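Local coordinates for protein UTP-glucose-1-phosphate uridylyltransferase 2 (PDB 3GUE) that probably catalyses the transfer of a uridylyl group from UTP to glucose 1-phosphate, giving UDP-glucose and diphosphate, at residues 165-170 / 343-348; 327-332 / 349-354; 436-441 / 455-460. All blocks are in the same frame, centred on the assembly; numbering follows the deposited sequence.

Contact 1. Residues 165-170 / 343-348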
# COMPACT_ATOMS: atom_id res chain seq x y z
N VAL A 165 -4.48 13.90 -10.61
CA VAL A 165 -4.77 13.73 -12.01
C VAL A 165 -6.29 13.58 -12.18
O VAL A 165 -6.97 13.06 -11.30
CB VAL A 165 -3.94 12.53 -12.67
CG1 VAL A 165 -2.45 12.64 -12.35
CG2 VAL A 165 -4.43 11.17 -12.26
N PRO A 166 -6.85 14.05 -13.30
CA PRO A 166 -8.30 13.81 -13.37
C PRO A 166 -8.63 12.37 -13.73
O PRO A 166 -7.85 11.69 -14.42
CB PRO A 166 -8.74 14.77 -14.50
CG PRO A 166 -7.58 14.85 -15.40
CD PRO A 166 -6.36 14.79 -14.49
N LYS A 167 -9.74 11.87 -13.18
CA LYS A 167 -10.38 10.64 -13.65
C LYS A 167 -10.89 10.99 -15.04
O LYS A 167 -11.30 12.13 -15.27
CB LYS A 167 -11.57 10.29 -12.77
CG LYS A 167 -11.19 9.95 -11.34
CD LYS A 167 -12.45 9.69 -10.54
CE LYS A 167 -12.13 9.56 -9.06
NZ LYS A 167 -13.34 9.19 -8.26
N ILE A 168 -10.80 10.06 -15.98
CA ILE A 168 -11.17 10.38 -17.36
C ILE A 168 -12.29 9.42 -17.80
O ILE A 168 -12.30 8.28 -17.36
CB ILE A 168 -9.93 10.38 -18.31
CG1 ILE A 168 -9.21 9.02 -18.33
CG2 ILE A 168 -8.91 11.52 -17.88
CD1 ILE A 168 -8.42 8.78 -19.63
N ARG A 169 -13.24 9.88 -18.60
CA ARG A 169 -14.39 9.05 -19.00
C ARG A 169 -13.91 7.85 -19.82
O ARG A 169 -13.05 7.99 -20.71
CB ARG A 169 -15.39 9.86 -19.83
CG ARG A 169 -16.04 11.09 -19.17
CD ARG A 169 -17.03 11.77 -20.17
NE ARG A 169 -18.08 10.85 -20.66
CZ ARG A 169 -19.37 10.89 -20.34
NH1 ARG A 169 -19.84 11.83 -19.52
NH2 ARG A 169 -20.21 10.01 -20.87
N GLN A 170 -14.48 6.68 -19.57
CA GLN A 170 -14.09 5.48 -20.33
C GLN A 170 -14.43 5.57 -21.83
O GLN A 170 -13.74 4.96 -22.67
CB GLN A 170 -14.73 4.24 -19.73
CG GLN A 170 -14.07 3.73 -18.40
CD GLN A 170 -14.73 2.51 -17.89
OE1 GLN A 170 -15.50 1.88 -18.61
NE2 GLN A 170 -14.44 2.13 -16.63
N THR A 343 -21.04 7.85 -13.81
CA THR A 343 -20.17 7.78 -14.98
C THR A 343 -18.95 6.88 -14.80
O THR A 343 -18.17 7.06 -13.85
CB THR A 343 -19.72 9.21 -15.44
OG1 THR A 343 -20.88 10.02 -15.72
CG2 THR A 343 -18.81 9.16 -16.71
N LYS A 344 -18.79 5.93 -15.72
CA LYS A 344 -17.65 5.01 -15.76
C LYS A 344 -16.38 5.72 -16.23
O LYS A 344 -16.39 6.41 -17.25
CB LYS A 344 -17.94 3.84 -16.70
CG LYS A 344 -19.05 2.90 -16.29
CD LYS A 344 -18.95 1.64 -17.15
CE LYS A 344 -19.91 0.57 -16.69
NZ LYS A 344 -21.09 0.45 -17.57
N VAL A 345 -15.30 5.54 -15.47
CA VAL A 345 -14.04 6.25 -15.69
C VAL A 345 -12.84 5.32 -15.64
O VAL A 345 -12.96 4.13 -15.33
CB VAL A 345 -13.81 7.46 -14.69
CG1 VAL A 345 -14.89 8.56 -14.91
CG2 VAL A 345 -13.78 7.00 -13.23
N TYR A 346 -11.68 5.89 -15.95
CA TYR A 346 -10.42 5.19 -15.85
C TYR A 346 -9.49 6.05 -15.00
O TYR A 346 -9.34 7.25 -15.25
CB TYR A 346 -9.79 4.99 -17.24
CG TYR A 346 -10.42 3.97 -18.17
CD1 TYR A 346 -10.64 2.64 -17.77
CD2 TYR A 346 -10.70 4.30 -19.52
CE1 TYR A 346 -11.18 1.68 -18.67
CE2 TYR A 346 -11.23 3.36 -20.42
CZ TYR A 346 -11.47 2.07 -19.99
OH TYR A 346 -12.01 1.15 -20.88
N GLN A 347 -8.88 5.43 -13.98
CA GLN A 347 -7.82 6.06 -13.21
C GLN A 347 -6.46 5.55 -13.68
O GLN A 347 -6.17 4.35 -13.65
CB GLN A 347 -8.05 5.86 -11.71
CG GLN A 347 -9.49 6.23 -11.30
CD GLN A 347 -9.88 5.90 -9.87
OE1 GLN A 347 -10.94 6.31 -9.42
NE2 GLN A 347 -9.04 5.15 -9.16
N LEU A 348 -5.64 6.48 -14.18
CA LEU A 348 -4.30 6.17 -14.65
C LEU A 348 -3.36 6.32 -13.44
O LEU A 348 -3.37 7.34 -12.77
CB LEU A 348 -3.90 7.11 -15.78
CG LEU A 348 -4.79 7.22 -17.02
CD1 LEU A 348 -4.06 7.99 -18.10
CD2 LEU A 348 -5.25 5.88 -17.55
O HOH W 1 -7.12 8.84 -15.03
O HOH W 2 -13.90 6.86 -8.63
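Ile168 and Tyr346 form an antiparallel hydrogen-bonded pair, with Ile168 N to Tyr346 O at 3.2 Å and Tyr346 N to Ile168 O at 2.8 Å. A third backbone bond runs from Gln170 N to Lys344 O. Toward Val165 the two strands diverge, and a water bridges them. It donates to Pro166 O and Tyr346 O and accepts from Leu348 N. The strands are the middle pair of a four-stranded antiparallel sheet, and Val165 and Leu348 line the pocket of a bound dimercaptobutanediol, probably from the crystallisation liquor.

Gln170 is central to the side-chain contact. Its CG sits 3.3 Å from the centroid of the Tyr346 ring, almost on the ring normal, as a CH-pi contact. The extended chain (chi2 -179°) carries the amide past the ring, and Gln170 NE2 donates to Val345 O at 2.8 Å. This donor stands above the carbonyl plane, although the oxygen lies in the amide plane of Gln170. On the other side of the strand Lys167 runs alongside Gln347, with its CE 3.5 Å from Gln347 OE1. Lys167 NZ bonds to Val335 O.

The two Gln170 bonds and the ring contact hold the end of strand 165-169 against strand 344-349.

Contact 2. Residues 327-332 / 349-354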
# COMPACT_ATOMS: atom_id res chain seq x y z
N PRO A 327 5.26 1.54 -15.82
CA PRO A 327 4.07 1.07 -16.57
C PRO A 327 2.75 1.64 -16.02
O PRO A 327 2.49 1.60 -14.80
CB PRO A 327 4.12 -0.45 -16.42
CG PRO A 327 4.95 -0.71 -15.24
CD PRO A 327 5.89 0.45 -15.05
N VAL A 328 1.94 2.17 -16.94
CA VAL A 328 0.69 2.80 -16.54
C VAL A 328 -0.34 1.70 -16.31
O VAL A 328 -0.40 0.74 -17.08
CB VAL A 328 0.17 3.83 -17.56
CG1 VAL A 328 -0.12 3.17 -18.95
CG2 VAL A 328 -1.06 4.54 -17.01
N MET A 329 -1.11 1.83 -15.23
CA MET A 329 -2.16 0.88 -14.93
C MET A 329 -3.46 1.64 -15.17
O MET A 329 -3.62 2.77 -14.72
CB MET A 329 -2.07 0.41 -13.46
CG MET A 329 -0.65 -0.01 -13.02
SD MET A 329 -0.62 -0.87 -11.43
CE MET A 329 -0.97 0.45 -10.26
N ARG A 330 -4.38 1.00 -15.89
CA ARG A 330 -5.59 1.67 -16.35
C ARG A 330 -6.73 1.09 -15.55
O ARG A 330 -7.25 0.03 -15.88
CB ARG A 330 -5.77 1.44 -17.86
CG ARG A 330 -6.91 2.24 -18.52
CD ARG A 330 -7.37 1.55 -19.78
NE ARG A 330 -7.90 0.22 -19.51
CZ ARG A 330 -8.53 -0.55 -20.40
NH1 ARG A 330 -8.76 -0.11 -21.64
NH2 ARG A 330 -8.95 -1.76 -20.05
N ASN A 331 -7.06 1.78 -14.47
CA ASN A 331 -7.97 1.29 -13.43
C ASN A 331 -9.41 1.77 -13.64
O ASN A 331 -9.71 2.94 -13.42
CB ASN A 331 -7.45 1.76 -12.05
CG ASN A 331 -7.80 0.82 -10.92
OD1 ASN A 331 -8.31 -0.28 -11.12
ND2 ASN A 331 -7.50 1.24 -9.70
N PRO A 332 -10.32 0.85 -14.03
CA PRO A 332 -11.71 1.24 -14.33
C PRO A 332 -12.50 1.38 -13.03
O PRO A 332 -12.36 0.54 -12.14
CB PRO A 332 -12.21 0.06 -15.16
CG PRO A 332 -11.50 -1.13 -14.54
CD PRO A 332 -10.12 -0.61 -14.19
N GLU A 349 -2.60 5.26 -13.15
CA GLU A 349 -1.83 5.17 -11.91
C GLU A 349 -0.56 4.37 -12.17
O GLU A 349 -0.57 3.46 -13.01
CB GLU A 349 -2.62 4.41 -10.83
CG GLU A 349 -3.79 5.16 -10.22
CD GLU A 349 -5.02 4.29 -10.14
OE1 GLU A 349 -5.05 3.30 -10.89
OE2 GLU A 349 -5.93 4.58 -9.34
N VAL A 350 0.50 4.70 -11.42
CA VAL A 350 1.72 3.88 -11.37
C VAL A 350 2.06 3.40 -9.95
O VAL A 350 1.63 4.00 -8.96
CB VAL A 350 2.94 4.65 -11.90
CG1 VAL A 350 2.92 4.71 -13.40
CG2 VAL A 350 2.98 6.08 -11.31
N ALA A 351 2.84 2.31 -9.87
CA ALA A 351 3.25 1.70 -8.58
C ALA A 351 4.77 1.89 -8.36
O ALA A 351 5.59 1.65 -9.28
CB ALA A 351 2.89 0.25 -8.55
N MET A 352 5.16 2.28 -7.16
CA MET A 352 6.57 2.59 -6.91
C MET A 352 7.44 1.33 -7.09
O MET A 352 8.63 1.42 -7.38
CB MET A 352 6.77 3.28 -5.57
CG MET A 352 6.43 2.42 -4.38
SD MET A 352 7.19 3.07 -2.89
CE MET A 352 7.13 1.61 -1.87
N GLY A 353 6.83 0.15 -6.97
CA GLY A 353 7.58 -1.10 -7.03
C GLY A 353 8.04 -1.39 -8.45
O GLY A 353 8.98 -2.12 -8.66
N ALA A 354 7.36 -0.79 -9.43
CA ALA A 354 7.65 -1.02 -10.85
C ALA A 354 9.02 -0.45 -11.28
O ALA A 354 9.54 -0.78 -12.36
CB ALA A 354 6.47 -0.48 -11.73
O HOH W 3 3.48 1.06 -12.46
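Glu349 turns its carboxylate toward Asn331 through a bend at chi2 (134°), while Asn331 places CG roughly anti to the backbone N (chi1 -150°). The two side chains meet at an angle, with amide and carboxylate planes 55° apart. Glu349 OE1 comes 3.1 Å from Asn331 CB. The bond from Asn331 ND2 to Glu349 OE1 is weak, at 3.4 Å. Glu349 OE2 has another partner, Gln347 NE2.

Met329 and Glu349 form an antiparallel hydrogen-bonded pair. Met329 N donates to Glu349 O at 2.8 Å, and Glu349 N donates back to Met329 O at 3.1 Å. The Met329 side chain lies on the same face as that of Glu349. It bends at its last torsion, and Met329 CE reaches Ala351 CB at 4.2 Å. Beyond this pair the backbones separate. A water spans them, donating to Pro327 O and accepting from Ala351 N. Val350 CG1 packs against Pro327 O. Further on, Pro327 CD meets Ala354 CB at 3.5 Å, a tight carbon contact.

The contact joins the start of strand 329-334, an outer strand of its sheet, to the chain leaving strand 344-349. Helix 26-40 packs on Val328 and Val350 through Gln35. Ala351 touches His191 and Met329 lies near Glu280, both of which bind UDP-glucose. Met352 reaches strand 300-309 of the large mixed sheet.

Contact 3. Residues 436-441 / 455-460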
# COMPACT_ATOMS: atom_id res chain seq x y z
N GLN A 436 -5.86 -18.01 17.33
CA GLN A 436 -5.88 -19.45 17.04
C GLN A 436 -6.60 -19.78 15.73
O GLN A 436 -6.89 -20.95 15.45
CB GLN A 436 -6.54 -20.24 18.19
CG GLN A 436 -6.16 -19.77 19.59
CD GLN A 436 -6.82 -20.61 20.67
OE1 GLN A 436 -7.84 -20.22 21.25
NE2 GLN A 436 -6.26 -21.78 20.92
N CYS A 437 -6.93 -18.75 14.93
CA CYS A 437 -7.73 -18.94 13.74
C CYS A 437 -6.87 -19.16 12.50
O CYS A 437 -5.99 -18.35 12.20
CB CYS A 437 -8.66 -17.75 13.56
SG CYS A 437 -9.55 -17.80 12.02
N THR A 438 -7.08 -20.26 11.80
CA THR A 438 -6.37 -20.46 10.52
C THR A 438 -7.19 -19.88 9.36
O THR A 438 -6.65 -19.51 8.32
CB THR A 438 -5.95 -21.95 10.23
OG1 THR A 438 -7.10 -22.76 10.03
CG2 THR A 438 -5.13 -22.56 11.36
N SER A 439 -8.50 -19.78 9.56
CA SER A 439 -9.42 -19.43 8.48
C SER A 439 -10.77 -19.00 9.05
O SER A 439 -11.32 -19.66 9.91
CB SER A 439 -9.61 -20.66 7.59
OG SER A 439 -10.28 -20.33 6.41
N LEU A 440 -11.29 -17.87 8.58
CA LEU A 440 -12.66 -17.45 8.96
C LEU A 440 -13.42 -16.91 7.75
O LEU A 440 -12.99 -15.93 7.13
CB LEU A 440 -12.65 -16.42 10.10
CG LEU A 440 -13.99 -15.75 10.43
CD1 LEU A 440 -14.99 -16.70 11.17
CD2 LEU A 440 -13.82 -14.41 11.17
N THR A 441 -14.53 -17.57 7.42
CA THR A 441 -15.38 -17.17 6.32
C THR A 441 -16.76 -16.73 6.87
O THR A 441 -17.39 -17.46 7.65
CB THR A 441 -15.47 -18.32 5.25
OG1 THR A 441 -14.16 -18.54 4.70
CG2 THR A 441 -16.42 -17.97 4.12
N ARG A 455 -11.40 -20.39 16.45
CA ARG A 455 -10.32 -21.37 16.46
C ARG A 455 -10.38 -22.31 15.24
O ARG A 455 -11.45 -22.83 14.88
CB ARG A 455 -10.39 -22.23 17.73
CG ARG A 455 -10.24 -21.47 19.01
CD ARG A 455 -10.70 -22.30 20.21
NE ARG A 455 -10.71 -21.48 21.41
CZ ARG A 455 -10.94 -21.91 22.65
NH1 ARG A 455 -11.18 -23.19 22.89
NH2 ARG A 455 -10.93 -21.05 23.64
N GLY A 456 -9.21 -22.54 14.65
CA GLY A 456 -9.11 -23.47 13.51
C GLY A 456 -9.70 -22.86 12.26
O GLY A 456 -9.40 -21.71 11.95
N ASN A 457 -10.49 -23.66 11.53
CA ASN A 457 -11.23 -23.23 10.34
C ASN A 457 -12.73 -23.00 10.59
O ASN A 457 -13.52 -23.97 10.65
CB ASN A 457 -11.05 -24.23 9.20
CG ASN A 457 -9.61 -24.31 8.71
OD1 ASN A 457 -9.10 -25.38 8.42
ND2 ASN A 457 -8.96 -23.17 8.63
N VAL A 458 -13.14 -21.74 10.72
CA VAL A 458 -14.52 -21.38 11.06
C VAL A 458 -15.31 -20.79 9.88
O VAL A 458 -14.84 -19.87 9.21
CB VAL A 458 -14.58 -20.45 12.29
CG1 VAL A 458 -16.00 -19.85 12.53
CG2 VAL A 458 -14.12 -21.22 13.52
N VAL A 459 -16.51 -21.33 9.65
CA VAL A 459 -17.45 -20.74 8.69
C VAL A 459 -18.72 -20.23 9.41
O VAL A 459 -19.29 -20.92 10.28
CB VAL A 459 -17.80 -21.74 7.52
CG1 VAL A 459 -18.74 -21.10 6.49
CG2 VAL A 459 -16.51 -22.26 6.81
N ILE A 460 -19.17 -19.02 9.06
CA ILE A 460 -20.42 -18.47 9.59
C ILE A 460 -21.29 -17.94 8.44
O ILE A 460 -20.98 -16.90 7.88
CB ILE A 460 -20.18 -17.33 10.65
CG1 ILE A 460 -19.19 -17.77 11.74
CG2 ILE A 460 -21.52 -16.87 11.30
CD1 ILE A 460 -18.86 -16.65 12.81
O HOH W 4 -13.22 -20.90 7.00
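Leu440 and Val458 lie side by side on the buried face of two parallel strands, with Leu440 CD1 3.6 Å from Val458 CG1. Leu440 CD1 also reaches Ile460 CD1 at 4.2 Å. Leu476 of strand 475-477 packs on Val458 and Ile460. Neighbouring strands of the C-terminal parallel sheet stack here with these side chains inward, consistent with the beta-helix known in this family. The strand segments 439-441 and 458-460 run 8° from parallel. Regular backbone bonds join them, from Val458 N to Ser439 O, Thr441 N to Val458 O and Ile460 N to Thr441 O.

The face with Ser439, Thr441 and Val459 is looser and partly exposed. A water donates to Val458 O and lies 3.1 Å from Ser439 OG. Its link to Thr441 OG1 is weak. At the far end Gln436 and Arg455 run alongside each other, and Arg455 NE bonds to Ser453 OG.

Between Cys437 and Ser439 the register slips by one residue in a beta bulge. Thr438 N and Ser439 N both donate to Gly456 O, at 2.7 Å and 3.2 Å, from the same face of its carbonyl plane. Gly456 O thus serves two successive amides at the bulge, and regular parallel pairing resumes at Ser439.

From the N terminus, strand 165-169 comes first. The nearest ends of segments 165-170 and 343-348 are 173 residues apart, so contact 1 closes a very long loop. Residues 327-332 lie inside that loop, but their partner, 349-354, follows it. Contacts 1 and 2 therefore cross along the chain. They share the sheet in which strand 344-349 runs between 165-169 and 329-334, and they touch directly where Gln347 N probably bonds to Asn331 O. Contact 3 follows in series and closes a short loop of its own. It joins two neighbouring strands of the separate C-terminal parallel sheet. Its nearest atoms are about 27 Å from contact 1 and about 24 Å from contact 2.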